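Local coordinates for protein poly-beta-hydroxybuterate polymerase (Cupriavidus necator, PDB 5T6O) that is the catalytic domain of a class I polyhydroxybutyrate synthase, which probably works as an acyltransferase and builds the polyester without a template, at residues A[20-25]-A[93-98]; A[37-42]-A[106-111]; A[48-53]-A[383-388]; A[128-133]-A[266-271]. The protein carries 1 engineered substitution. One frame throughout, in Å; residues are numbered along the deposited sequence.

Contact 1. Residues A[20-25]-A[93-98]. With SO4 (sulfate ion), chain C.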
loop_
_atom_site.group_PDB
_atom_site.type_symbol
_atom_site.label_atom_id
_atom_site.label_comp_id
_atom_site.label_asym_id
_atom_site.label_seq_id
_atom_site.Cartn_x
_atom_site.Cartn_y
_atom_site.Cartn_z
ATOM N N ASN A 20 -20.254 40.511 -3.874
ATOM C CA ASN A 20 -20.489 40.859 -2.475
ATOM C C ASN A 20 -19.176 40.639 -1.732
ATOM O O ASN A 20 -18.103 40.538 -2.339
ATOM C CB ASN A 20 -21.690 40.082 -1.891
ATOM C CG ASN A 20 -21.445 38.577 -1.752
ATOM O OD1 ASN A 20 -20.338 38.074 -1.948
ATOM N ND2 ASN A 20 -22.505 37.849 -1.402
ATOM N N GLU A 21 -19.245 40.565 -0.404
ATOM C CA GLU A 21 -18.018 40.467 0.373
ATOM C C GLU A 21 -17.282 39.166 0.105
ATOM O O GLU A 21 -16.059 39.109 0.283
ATOM C CB GLU A 21 -18.320 40.605 1.868
ATOM C CG GLU A 21 -18.752 42.009 2.280
ATOM C CD GLU A 21 -17.729 43.072 1.903
ATOM O OE1 GLU A 21 -16.524 42.847 2.148
ATOM O OE2 GLU A 21 -18.128 44.124 1.354
ATOM N N TYR A 22 -17.991 38.139 -0.349
ATOM C CA TYR A 22 -17.439 36.796 -0.444
ATOM C C TYR A 22 -16.952 36.433 -1.835
ATOM O O TYR A 22 -16.062 35.588 -1.957
ATOM C CB TYR A 22 -18.486 35.765 -0.005
ATOM C CG TYR A 22 -18.874 35.901 1.442
ATOM C CD1 TYR A 22 -19.857 36.806 1.842
ATOM C CD2 TYR A 22 -18.244 35.131 2.426
ATOM C CE1 TYR A 22 -20.209 36.939 3.179
ATOM C CE2 TYR A 22 -18.591 35.265 3.773
ATOM C CZ TYR A 22 -19.568 36.162 4.136
ATOM O OH TYR A 22 -19.911 36.282 5.469
ATOM N N PHE A 23 -17.512 37.022 -2.889
ATOM C CA PHE A 23 -17.154 36.566 -4.227
ATOM C C PHE A 23 -17.635 37.560 -5.277
ATOM O O PHE A 23 -18.435 38.462 -5.001
ATOM C CB PHE A 23 -17.742 35.181 -4.517
ATOM C CG PHE A 23 -19.209 35.205 -4.855
ATOM C CD1 PHE A 23 -20.154 35.471 -3.880
ATOM C CD2 PHE A 23 -19.641 34.932 -6.148
ATOM C CE1 PHE A 23 -21.506 35.488 -4.199
ATOM C CE2 PHE A 23 -20.984 34.940 -6.470
ATOM C CZ PHE A 23 -21.918 35.216 -5.503
ATOM N N GLN A 24 -17.105 37.384 -6.487
ATOM C CA GLN A 24 -17.618 38.007 -7.700
ATOM C C GLN A 24 -18.172 36.926 -8.619
ATOM O O GLN A 24 -17.557 35.867 -8.786
ATOM C CB GLN A 24 -16.521 38.772 -8.440
ATOM C CG GLN A 24 -16.054 40.022 -7.722
ATOM C CD GLN A 24 -15.001 40.766 -8.495
ATOM O OE1 GLN A 24 -13.993 40.183 -8.924
ATOM N NE2 GLN A 24 -15.237 42.067 -8.707
ATOM N N LEU A 25 -19.330 37.184 -9.218
ATOM C CA LEU A 25 -19.877 36.270 -10.211
ATOM C C LEU A 25 -19.405 36.715 -11.591
ATOM O O LEU A 25 -19.694 37.839 -12.008
ATOM C CB LEU A 25 -21.402 36.231 -10.172
ATOM C CG LEU A 25 -21.989 35.106 -11.042
ATOM C CD1 LEU A 25 -21.627 33.741 -10.478
ATOM C CD2 LEU A 25 -23.505 35.262 -11.153
ATOM N N ILE A 93 -21.474 29.064 2.580
ATOM C CA ILE A 93 -22.568 28.331 1.949
ATOM C C ILE A 93 -23.696 29.282 1.572
ATOM O O ILE A 93 -24.191 29.271 0.437
ATOM C CB ILE A 93 -23.071 27.202 2.872
ATOM C CG1 ILE A 93 -21.962 26.168 3.123
ATOM C CG2 ILE A 93 -24.295 26.528 2.265
ATOM C CD1 ILE A 93 -21.463 25.465 1.856
ATOM N N GLU A 94 -24.108 30.132 2.523
ATOM C CA GLU A 94 -25.254 31.009 2.303
ATOM C C GLU A 94 -24.910 32.164 1.369
ATOM O O GLU A 94 -25.635 32.435 0.404
ATOM C CB GLU A 94 -25.751 31.562 3.637
ATOM C CG GLU A 94 -27.076 32.275 3.513
ATOM C CD GLU A 94 -28.226 31.302 3.325
ATOM O OE1 GLU A 94 -28.474 30.503 4.260
ATOM O OE2 GLU A 94 -28.871 31.330 2.250
ATOM N N HIS A 95 -23.823 32.876 1.657
ATOM C CA HIS A 95 -23.571 34.149 0.999
ATOM C C HIS A 95 -22.707 34.029 -0.247
ATOM O O HIS A 95 -22.475 35.039 -0.920
ATOM C CB HIS A 95 -22.939 35.119 1.998
ATOM C CG HIS A 95 -23.784 35.352 3.206
ATOM N ND1 HIS A 95 -25.064 35.862 3.126
ATOM C CD2 HIS A 95 -23.546 35.126 4.518
ATOM C CE1 HIS A 95 -25.573 35.948 4.344
ATOM N NE2 HIS A 95 -24.673 35.508 5.205
ATOM N N ALA A 96 -22.233 32.828 -0.578
ATOM C CA ALA A 96 -21.494 32.654 -1.818
ATOM C C ALA A 96 -22.088 31.533 -2.664
ATOM O O ALA A 96 -22.514 31.782 -3.790
ATOM C CB ALA A 96 -20.013 32.397 -1.531
ATOM N N ALA A 97 -22.144 30.303 -2.148
ATOM C CA ALA A 97 -22.623 29.194 -2.977
ATOM C C ALA A 97 -24.108 29.341 -3.295
ATOM O O ALA A 97 -24.511 29.332 -4.466
ATOM C CB ALA A 97 -22.352 27.853 -2.290
ATOM N N ILE A 98 -24.945 29.453 -2.261
ATOM C CA ILE A 98 -26.378 29.591 -2.495
ATOM C C ILE A 98 -26.669 30.910 -3.201
ATOM O O ILE A 98 -27.467 30.960 -4.144
ATOM C CB ILE A 98 -27.150 29.453 -1.166
ATOM C CG1 ILE A 98 -27.029 28.018 -0.642
ATOM C CG2 ILE A 98 -28.615 29.815 -1.343
ATOM C CD1 ILE A 98 -27.734 27.782 0.692
HETATM S S SO4 C . -25.626 40.266 -0.731
HETATM O O1 SO4 C . -26.901 40.372 -0.034
HETATM O O2 SO4 C . -25.295 38.851 -0.948
HETATM O O3 SO4 C . -24.580 40.914 0.047
HETATM O O4 SO4 C . -25.740 40.955 -2.012
#
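Asn20 reaches the helix through its amide nitrogen: ND2 donates to the carbonyl O of His95 at 2.9 Å, an almost straight bond (172°) lying in the planes of both the amide and the acceptor carbonyl. The second N-H of ND2 goes to O2 of a sulfate, 3.0 Å away, probably from the crystallisation liquor and also held by Arg99. At the amide's other end, OD1 accepts from Tyr22 N in an Asx turn and from Phe23 N, three residues on, in an Asx motif, so both ends are fixed. An asparagine suits the place because it offers donor and acceptor within one flat group. The turn joins antiparallel strands 14-19 and 23-28 into a beta hairpin at one side of the alpha/beta-hydrolase sheet, and helix 89-108, with a pi-type turn at 93-98, lies against it. Tyr22 comes next, its CE1 3.5 Å from His95 CB; the two rings are nearly parallel, at 23°, yet slid apart, their centroids 5.5 Å from each other. Tyr22 CB also touches Ala96 CB at 4.0 Å. The Phe23 ring stands between its own backbone N and carbonyl carbon (chi1 78°), which lays it against the helix: its edge meets His95 O (CE1 to O 3.4 Å), Ala96 O lies over one face, and CD1 packs on Ala96 CB at 3.9 Å. Alanine's short side chain lets the ring near the helix backbone.

Contact 2. Residues A[37-42]-A[106-111]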
loop_
_atom_site.group_PDB
_atom_site.type_symbol
_atom_site.label_atom_id
_atom_site.label_comp_id
_atom_site.label_asym_id
_atom_site.label_seq_id
_atom_site.Cartn_x
_atom_site.Cartn_y
_atom_site.Cartn_z
ATOM N N ALA A 37 -30.224 26.437 -23.470
ATOM C CA ALA A 37 -31.106 27.247 -22.640
ATOM C C ALA A 37 -30.590 27.340 -21.206
ATOM O O ALA A 37 -30.669 28.403 -20.581
ATOM C CB ALA A 37 -32.526 26.675 -22.667
ATOM N N ARG A 38 -30.045 26.245 -20.677
ATOM C CA ARG A 38 -29.597 26.237 -19.287
ATOM C C ARG A 38 -28.108 26.534 -19.204
ATOM O O ARG A 38 -27.302 25.854 -19.868
ATOM C CB ARG A 38 -29.889 24.889 -18.634
ATOM C CG ARG A 38 -31.367 24.513 -18.621
ATOM C CD ARG A 38 -31.592 23.341 -17.691
ATOM N NE ARG A 38 -33.008 23.019 -17.563
ATOM C CZ ARG A 38 -33.571 21.936 -18.077
ATOM N NH1 ARG A 38 -32.832 21.069 -18.755
ATOM N NH2 ARG A 38 -34.870 21.721 -17.915
ATOM N N PRO A 39 -27.712 27.518 -18.405
ATOM C CA PRO A 39 -26.292 27.837 -18.259
ATOM C C PRO A 39 -25.619 26.885 -17.279
ATOM O O PRO A 39 -26.270 26.110 -16.576
ATOM C CB PRO A 39 -26.321 29.264 -17.707
ATOM C CG PRO A 39 -27.552 29.274 -16.851
ATOM C CD PRO A 39 -28.565 28.405 -17.590
ATOM N N LEU A 40 -24.289 26.986 -17.210
ATOM C CA LEU A 40 -23.491 26.223 -16.253
ATOM C C LEU A 40 -22.837 27.178 -15.263
ATOM O O LEU A 40 -22.114 28.094 -15.674
ATOM C CB LEU A 40 -22.416 25.393 -16.960
ATOM C CG LEU A 40 -21.438 24.666 -16.032
ATOM C CD1 LEU A 40 -22.159 23.530 -15.304
ATOM C CD2 LEU A 40 -20.250 24.129 -16.839
ATOM N N LEU A 41 -23.070 26.953 -13.966
ATOM C CA LEU A 41 -22.414 27.720 -12.908
ATOM C C LEU A 41 -21.268 26.889 -12.341
ATOM O O LEU A 41 -21.490 25.801 -11.799
ATOM C CB LEU A 41 -23.399 28.109 -11.799
ATOM C CG LEU A 41 -22.741 28.643 -10.518
ATOM C CD1 LEU A 41 -22.109 30.024 -10.757
ATOM C CD2 LEU A 41 -23.758 28.706 -9.361
ATOM N N MET A 42 -20.047 27.400 -12.474
ATOM C CA MET A 42 -18.869 26.733 -11.939
ATOM C C MET A 42 -18.531 27.273 -10.555
ATOM O O MET A 42 -18.422 28.494 -10.368
ATOM C CB MET A 42 -17.677 26.926 -12.868
ATOM C CG MET A 42 -17.852 26.324 -14.241
ATOM S SD MET A 42 -16.239 26.339 -15.048
ATOM C CE MET A 42 -16.664 25.602 -16.624
ATOM N N ASP A 106 -31.265 33.718 -11.696
ATOM C CA ASP A 106 -32.051 34.908 -12.002
ATOM C C ASP A 106 -31.665 35.489 -13.355
ATOM O O ASP A 106 -32.530 35.816 -14.176
ATOM C CB ASP A 106 -31.860 35.955 -10.907
ATOM C CG ASP A 106 -32.785 37.144 -11.074
ATOM O OD1 ASP A 106 -32.478 38.045 -11.885
ATOM O OD2 ASP A 106 -33.823 37.174 -10.383
ATOM N N ILE A 107 -30.364 35.645 -13.596
ATOM C CA ILE A 107 -29.910 36.176 -14.878
ATOM C C ILE A 107 -30.375 35.289 -16.022
ATOM O O ILE A 107 -30.820 35.782 -17.063
ATOM C CB ILE A 107 -28.380 36.329 -14.881
ATOM C CG1 ILE A 107 -27.971 37.471 -13.954
ATOM C CG2 ILE A 107 -27.874 36.522 -16.305
ATOM C CD1 ILE A 107 -26.527 37.410 -13.534
ATOM N N SER A 108 -30.266 33.967 -15.855
ATOM C CA SER A 108 -30.628 33.052 -16.935
ATOM C C SER A 108 -32.117 33.095 -17.253
ATOM O O SER A 108 -32.514 32.778 -18.381
ATOM C CB SER A 108 -30.226 31.618 -16.580
ATOM O OG SER A 108 -31.145 31.035 -15.665
ATOM N N GLY A 109 -32.957 33.465 -16.287
ATOM C CA GLY A 109 -34.384 33.346 -16.526
ATOM C C GLY A 109 -34.893 31.922 -16.592
ATOM O O GLY A 109 -36.072 31.713 -16.882
ATOM N N GLN A 110 -34.043 30.934 -16.317
ATOM C CA GLN A 110 -34.410 29.529 -16.385
ATOM C C GLN A 110 -34.858 29.018 -15.025
ATOM O O GLN A 110 -34.413 29.499 -13.983
ATOM C CB GLN A 110 -33.228 28.690 -16.870
ATOM C CG GLN A 110 -32.908 28.893 -18.322
ATOM C CD GLN A 110 -33.931 28.234 -19.207
ATOM O OE1 GLN A 110 -34.163 27.026 -19.115
ATOM N NE2 GLN A 110 -34.565 29.019 -20.058
ATOM N N ASP A 111 -35.720 27.998 -15.051
ATOM C CA ASP A 111 -36.150 27.371 -13.806
ATOM C C ASP A 111 -35.014 26.600 -13.136
ATOM O O ASP A 111 -34.947 26.533 -11.900
ATOM C CB ASP A 111 -37.338 26.451 -14.082
ATOM C CG ASP A 111 -37.906 25.839 -12.821
ATOM O OD1 ASP A 111 -37.945 26.542 -11.789
ATOM O OD2 ASP A 111 -38.308 24.653 -12.860
#
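Pro39 and Ser108 meet through hydrocarbon, Pro39 CG resting 3.6 Å from Ser108 CB beside strand 40-43 and at the end of helix 89-108. Proline is apt here: its ring gives a compact hydrocarbon surface, buried with Phe73 and Ile113 beside it. The serine presents its CB to the ring and spends its hydroxyl locally, OG accepting from Gln110 N at 3.0 Å in an ST turn while also pairing with the Arg105 carbonyl. Between Ser108 and Gln110, Gly109, with positive phi, takes the chain out of the helix. The tight part extends to Gln110, whose CG lies 3.2 Å from Ala37 O; the bend at the second torsion (chi2 -73°) brings the amide back beside Ala37 CB. Toward the surface the fit slackens: Gln110 OE1 approaches no nearer than 3.8 Å to Arg38 CG, the two side chains cross at about a right angle, and the guanidinium turns to Gln358, whose carbonyl O takes NH1. No hydrogen bond joins 37-42 to 106-111. The polar groups find their partners within their own segment or outside the contact, and cohesion therefore rests on packing of CH groups against one another and against the Ala37 carbonyl.

Contact 3. Residues A[48-53]-A[383-388]; sequences NKYYIL and RYVKAK
Hydrogen bonding centres on Lys49, whose ammonium group is gripped by two backbone carbonyls of the C-terminal tail: NZ to Val385 O and NZ to Ala387 O, each 2.8 Å. Both bonds arrive from above the carbonyl planes, 40° and 46° out of them. The lysine chain, extended beyond CG, carries its nitrogen across to the tail, and Asp228 adds a salt bridge through OD1, so that three acceptors surround the buried group. The other oxygen of Asp228 takes the hydroxyl of Tyr51. Segment 48-53 belongs to the loop after strand 40-43, a position that in many alpha/beta-hydrolase folds lies beside the active site; here the end of the chain folds back over it. Apolar packing gathers round Val385 CG2. Chi1 of 69° puts CG1 between the backbone N and the carbonyl carbon and leaves CG2 anti to the backbone N, pointing between two rings: Tyr50 CE2 lies 3.7 Å away, and Tyr51 CD2, also at 3.7 Å, meets it at the ring edge. A branched valine can offer a methyl to both rings while its own carbonyl serves the lysine. Lys49 CD flanks the same methyl at 3.9 Å, and Tyr50 continues onto Leu26 and Leu74 of the sheet.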
loop_
_atom_site.group_PDB
_atom_site.type_symbol
_atom_site.label_atom_id
_atom_site.label_comp_id
_atom_site.label_asym_id
_atom_site.label_seq_id
_atom_site.Cartn_x
_atom_site.Cartn_y
_atom_site.Cartn_z
ATOM N N ASN A 48 -6.430 28.064 -3.086
ATOM C CA ASN A 48 -5.992 28.702 -4.332
ATOM C C ASN A 48 -7.179 29.332 -5.067
ATOM O O ASN A 48 -8.297 29.370 -4.541
ATOM C CB ASN A 48 -5.237 27.736 -5.255
ATOM C CG ASN A 48 -3.845 27.414 -4.740
ATOM O OD1 ASN A 48 -3.065 28.313 -4.389
ATOM N ND2 ASN A 48 -3.531 26.140 -4.681
ATOM N N LYS A 49 -6.948 29.852 -6.265
ATOM C CA LYS A 49 -7.952 30.654 -6.954
ATOM C C LYS A 49 -8.566 29.910 -8.134
ATOM O O LYS A 49 -8.095 28.854 -8.559
ATOM C CB LYS A 49 -7.338 31.978 -7.416
ATOM C CG LYS A 49 -6.910 32.834 -6.215
ATOM C CD LYS A 49 -6.018 33.981 -6.646
ATOM C CE LYS A 49 -5.591 34.800 -5.425
ATOM N NZ LYS A 49 -4.803 35.985 -5.875
ATOM N N TYR A 50 -9.631 30.506 -8.685
ATOM C CA TYR A 50 -10.474 29.783 -9.640
ATOM C C TYR A 50 -9.764 29.445 -10.941
ATOM O O TYR A 50 -10.186 28.508 -11.632
ATOM C CB TYR A 50 -11.729 30.595 -9.970
ATOM C CG TYR A 50 -11.537 31.706 -10.986
ATOM C CD1 TYR A 50 -11.568 31.444 -12.362
ATOM C CD2 TYR A 50 -11.352 33.020 -10.575
ATOM C CE1 TYR A 50 -11.388 32.453 -13.282
ATOM C CE2 TYR A 50 -11.184 34.036 -11.490
ATOM C CZ TYR A 50 -11.208 33.744 -12.844
ATOM O OH TYR A 50 -11.049 34.762 -13.747
ATOM N N TYR A 51 -8.730 30.201 -11.310
ATOM C CA TYR A 51 -8.281 30.204 -12.695
ATOM C C TYR A 51 -7.489 28.961 -13.076
ATOM O O TYR A 51 -7.053 28.859 -14.229
ATOM C CB TYR A 51 -7.473 31.472 -12.987
ATOM C CG TYR A 51 -6.204 31.653 -12.188
ATOM C CD1 TYR A 51 -5.006 31.078 -12.613
ATOM C CD2 TYR A 51 -6.180 32.466 -11.059
ATOM C CE1 TYR A 51 -3.840 31.258 -11.906
ATOM C CE2 TYR A 51 -4.997 32.661 -10.343
ATOM C CZ TYR A 51 -3.839 32.052 -10.772
ATOM O OH TYR A 51 -2.667 32.226 -10.073
ATOM N N ILE A 52 -7.321 27.998 -12.160
ATOM C CA ILE A 52 -6.941 26.662 -12.614
ATOM C C ILE A 52 -7.936 26.170 -13.662
ATOM O O ILE A 52 -7.578 25.389 -14.552
ATOM C CB ILE A 52 -6.835 25.679 -11.419
ATOM C CG1 ILE A 52 -6.211 24.344 -11.858
ATOM C CG2 ILE A 52 -8.214 25.431 -10.784
ATOM C CD1 ILE A 52 -4.865 24.482 -12.527
ATOM N N LEU A 53 -9.180 26.653 -13.607
ATOM C CA LEU A 53 -10.215 26.287 -14.574
ATOM C C LEU A 53 -10.217 27.171 -15.812
ATOM O O LEU A 53 -10.972 26.889 -16.743
ATOM C CB LEU A 53 -11.598 26.357 -13.922
ATOM C CG LEU A 53 -11.782 25.437 -12.716
ATOM C CD1 LEU A 53 -13.173 25.577 -12.161
ATOM C CD2 LEU A 53 -11.506 23.991 -13.136
ATOM N N ARG A 383 -11.393 42.042 -10.156
ATOM C CA ARG A 383 -10.325 42.462 -9.253
ATOM C C ARG A 383 -10.147 41.534 -8.048
ATOM O O ARG A 383 -9.053 41.522 -7.464
ATOM C CB ARG A 383 -10.566 43.910 -8.787
ATOM C CG ARG A 383 -11.690 44.094 -7.793
ATOM C CD ARG A 383 -12.078 45.580 -7.655
ATOM N NE ARG A 383 -13.095 45.769 -6.622
ATOM C CZ ARG A 383 -14.400 45.582 -6.804
ATOM N NH1 ARG A 383 -14.877 45.219 -7.994
ATOM N NH2 ARG A 383 -15.236 45.767 -5.788
ATOM N N TYR A 384 -11.168 40.754 -7.651
ATOM C CA TYR A 384 -10.974 39.881 -6.487
ATOM C C TYR A 384 -9.835 38.898 -6.717
ATOM O O TYR A 384 -9.003 38.684 -5.825
ATOM C CB TYR A 384 -12.242 39.097 -6.125
ATOM C CG TYR A 384 -13.352 39.892 -5.458
ATOM C CD1 TYR A 384 -13.417 41.284 -5.575
ATOM C CD2 TYR A 384 -14.354 39.242 -4.727
ATOM C CE1 TYR A 384 -14.440 42.007 -4.983
ATOM C CE2 TYR A 384 -15.385 39.961 -4.119
ATOM C CZ TYR A 384 -15.421 41.343 -4.264
ATOM O OH TYR A 384 -16.432 42.068 -3.683
ATOM N N VAL A 385 -9.772 38.294 -7.907
ATOM C CA VAL A 385 -8.782 37.243 -8.137
ATOM C C VAL A 385 -7.360 37.807 -8.145
ATOM O O VAL A 385 -6.396 37.051 -7.970
ATOM C CB VAL A 385 -9.095 36.490 -9.449
ATOM C CG1 VAL A 385 -8.848 37.398 -10.650
ATOM C CG2 VAL A 385 -8.265 35.177 -9.544
ATOM N N LYS A 386 -7.203 39.127 -8.323
ATOM C CA LYS A 386 -5.878 39.736 -8.336
ATOM C C LYS A 386 -5.355 40.057 -6.942
ATOM O O LYS A 386 -4.181 40.420 -6.805
ATOM C CB LYS A 386 -5.893 41.021 -9.180
ATOM C CG LYS A 386 -6.291 40.764 -10.633
ATOM C CD LYS A 386 -6.439 42.067 -11.443
ATOM C CE LYS A 386 -6.919 41.738 -12.853
ATOM N NZ LYS A 386 -7.060 42.929 -13.722
ATOM N N ALA A 387 -6.188 39.940 -5.913
ATOM C CA ALA A 387 -5.785 40.319 -4.566
ATOM C C ALA A 387 -4.863 39.258 -3.981
ATOM O O ALA A 387 -5.176 38.062 -4.010
ATOM C CB ALA A 387 -7.008 40.514 -3.668
ATOM N N LYS A 388 -3.729 39.699 -3.447
ATOM C CA LYS A 388 -2.784 38.796 -2.808
ATOM C C LYS A 388 -3.241 38.455 -1.389
ATOM O O LYS A 388 -4.031 39.175 -0.775
ATOM C CB LYS A 388 -1.393 39.433 -2.768
ATOM C CG LYS A 388 -1.252 40.504 -1.718
#

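Contact 4. Residues A[128-133]-A[266-271]; sequences ALAVLA and ASIDVP
Ile268 lies against the backbone of helix 120-134, its CG1 3.8 Å from Ala130 N and 4.1 Å from Ala130 CB. A chi1 of -62° sets CG1 anti to the carbonyl carbon and against the helix, where it bridges Leu129 and Ala130; the beta branch adds CG2 against Leu129 CB at 4.1 Å. The alanine at position 130 is what permits such proximity: the CA atoms of Ala130 and Ile268 are 5.2 Å apart. Leu129 meets Ile268 chiefly through CB; its branched end turns toward Ile101 of helix 89-108 and Val143 of the sheet. One turn further on, Ala133 CB approaches the backbone O of Ser267 to 3.3 Å and Ser267 OG to 3.6 Å, again a place for a small side chain. Ser267 has OG between its backbone N and carbonyl carbon (chi1 69°), from where it is hydrogen-bonded to Asp264 O; Ala130 O, at 3.8 Å, is merely a neighbour. Serine suits this short 3-10 turn by tying it to its own preceding backbone. Asp269, with positive phi, then redirects the chain to Val270, which packs on Val143, and into strand 272-277. The position of helix 120-134 after strand 113-118 is consistent with the helix that follows the nucleophile elbow in alpha/beta hydrolases, here packed against the loop leading back into the central sheet.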
loop_
_atom_site.group_PDB
_atom_site.type_symbol
_atom_site.label_atom_id
_atom_site.label_comp_id
_atom_site.label_asym_id
_atom_site.label_seq_id
_atom_site.Cartn_x
_atom_site.Cartn_y
_atom_site.Cartn_z
ATOM N N ALA A 128 -24.331 23.110 -0.458
ATOM C CA ALA A 128 -25.318 24.149 -0.742
ATOM C C ALA A 128 -26.589 23.567 -1.346
ATOM O O ALA A 128 -27.699 23.960 -0.966
ATOM C CB ALA A 128 -24.718 25.197 -1.681
ATOM N N LEU A 129 -26.452 22.644 -2.301
ATOM C CA LEU A 129 -27.643 22.058 -2.903
ATOM C C LEU A 129 -28.390 21.175 -1.909
ATOM O O LEU A 129 -29.624 21.131 -1.928
ATOM C CB LEU A 129 -27.260 21.282 -4.166
ATOM C CG LEU A 129 -26.889 22.186 -5.344
ATOM C CD1 LEU A 129 -26.297 21.363 -6.468
ATOM C CD2 LEU A 129 -28.112 22.958 -5.840
ATOM N N ALA A 130 -27.667 20.497 -1.013
ATOM C CA ALA A 130 -28.338 19.730 0.032
ATOM C C ALA A 130 -29.086 20.652 0.994
ATOM O O ALA A 130 -30.191 20.322 1.442
ATOM C CB ALA A 130 -27.329 18.861 0.782
ATOM N N VAL A 131 -28.493 21.801 1.334
ATOM C CA VAL A 131 -29.198 22.790 2.153
ATOM C C VAL A 131 -30.452 23.267 1.435
ATOM O O VAL A 131 -31.543 23.324 2.020
ATOM C CB VAL A 131 -28.265 23.963 2.509
ATOM C CG1 VAL A 131 -29.068 25.168 3.059
ATOM C CG2 VAL A 131 -27.215 23.514 3.528
ATOM N N LEU A 132 -30.316 23.605 0.150
ATOM C CA LEU A 132 -31.456 24.089 -0.620
ATOM C C LEU A 132 -32.555 23.034 -0.719
ATOM O O LEU A 132 -33.745 23.364 -0.644
ATOM C CB LEU A 132 -30.991 24.525 -2.013
ATOM C CG LEU A 132 -30.288 25.887 -2.065
ATOM C CD1 LEU A 132 -29.515 26.079 -3.375
ATOM C CD2 LEU A 132 -31.309 26.999 -1.872
ATOM N N ALA A 133 -32.186 21.760 -0.889
ATOM C CA ALA A 133 -33.212 20.720 -1.010
ATOM C C ALA A 133 -34.018 20.595 0.277
ATOM O O ALA A 133 -35.243 20.436 0.237
ATOM C CB ALA A 133 -32.576 19.374 -1.380
ATOM N N ALA A 266 -27.944 12.780 -0.166
ATOM C CA ALA A 266 -28.869 12.078 -1.047
ATOM C C ALA A 266 -30.041 12.955 -1.465
ATOM O O ALA A 266 -30.720 12.628 -2.442
ATOM C CB ALA A 266 -29.390 10.798 -0.381
ATOM N N SER A 267 -30.293 14.061 -0.759
ATOM C CA SER A 267 -31.428 14.915 -1.092
ATOM C C SER A 267 -31.165 15.800 -2.305
ATOM O O SER A 267 -32.109 16.400 -2.825
ATOM C CB SER A 267 -31.815 15.786 0.116
ATOM O OG SER A 267 -30.812 16.754 0.385
ATOM N N ILE A 268 -29.916 15.887 -2.777
ATOM C CA ILE A 268 -29.627 16.671 -3.975
ATOM C C ILE A 268 -30.409 16.127 -5.165
ATOM O O ILE A 268 -31.065 16.878 -5.897
ATOM C CB ILE A 268 -28.114 16.686 -4.247
ATOM C CG1 ILE A 268 -27.379 17.358 -3.075
ATOM C CG2 ILE A 268 -27.816 17.420 -5.567
ATOM C CD1 ILE A 268 -25.879 17.238 -3.152
ATOM N N ASP A 269 -30.310 14.820 -5.397
ATOM C CA ASP A 269 -31.225 14.054 -6.249
ATOM C C ASP A 269 -31.394 14.669 -7.643
ATOM O O ASP A 269 -32.500 14.963 -8.102
ATOM C CB ASP A 269 -32.583 13.885 -5.557
ATOM C CG ASP A 269 -33.480 12.909 -6.287
ATOM O OD1 ASP A 269 -32.935 12.086 -7.055
ATOM O OD2 ASP A 269 -34.721 12.974 -6.105
ATOM N N VAL A 270 -30.269 14.845 -8.328
ATOM C CA VAL A 270 -30.286 15.217 -9.742
ATOM C C VAL A 270 -29.224 14.406 -10.466
ATOM O O VAL A 270 -28.299 13.871 -9.841
ATOM C CB VAL A 270 -30.036 16.725 -9.953
ATOM C CG1 VAL A 270 -31.073 17.576 -9.205
ATOM C CG2 VAL A 270 -28.619 17.086 -9.549
ATOM N N PRO A 271 -29.341 14.283 -11.787
ATOM C CA PRO A 271 -28.280 13.608 -12.546
ATOM C C PRO A 271 -26.915 14.209 -12.226
ATOM O O PRO A 271 -26.746 15.430 -12.192
ATOM C CB PRO A 271 -28.687 13.855 -13.999
ATOM C CG PRO A 271 -30.168 13.963 -13.939
ATOM C CD PRO A 271 -30.465 14.680 -12.654
#

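Overall arrangement
From the N terminus, the hairpin turn and strand start at 20-25 open contact 1, which closes at helix residues 93-98. Contact 2 starts inside that loop at 37-42 and ends further along the same helix at 106-111, so the two cross, and Leu25 meets Leu41 between them. Contact 3 opens at 48-53 and closes only at 383-388, crossing both and tying the loop after strand 40-43 to the C-terminal tail; Tyr384 returns to Asn20 and Gln24. Contact 4, within this long span, ties helix 120-134 to the loop before strand 272-277. Its helix packs on helix 89-108, Ala128 against Ala97, yet contacts 3 and 4 lie about 27 Å apart between centres.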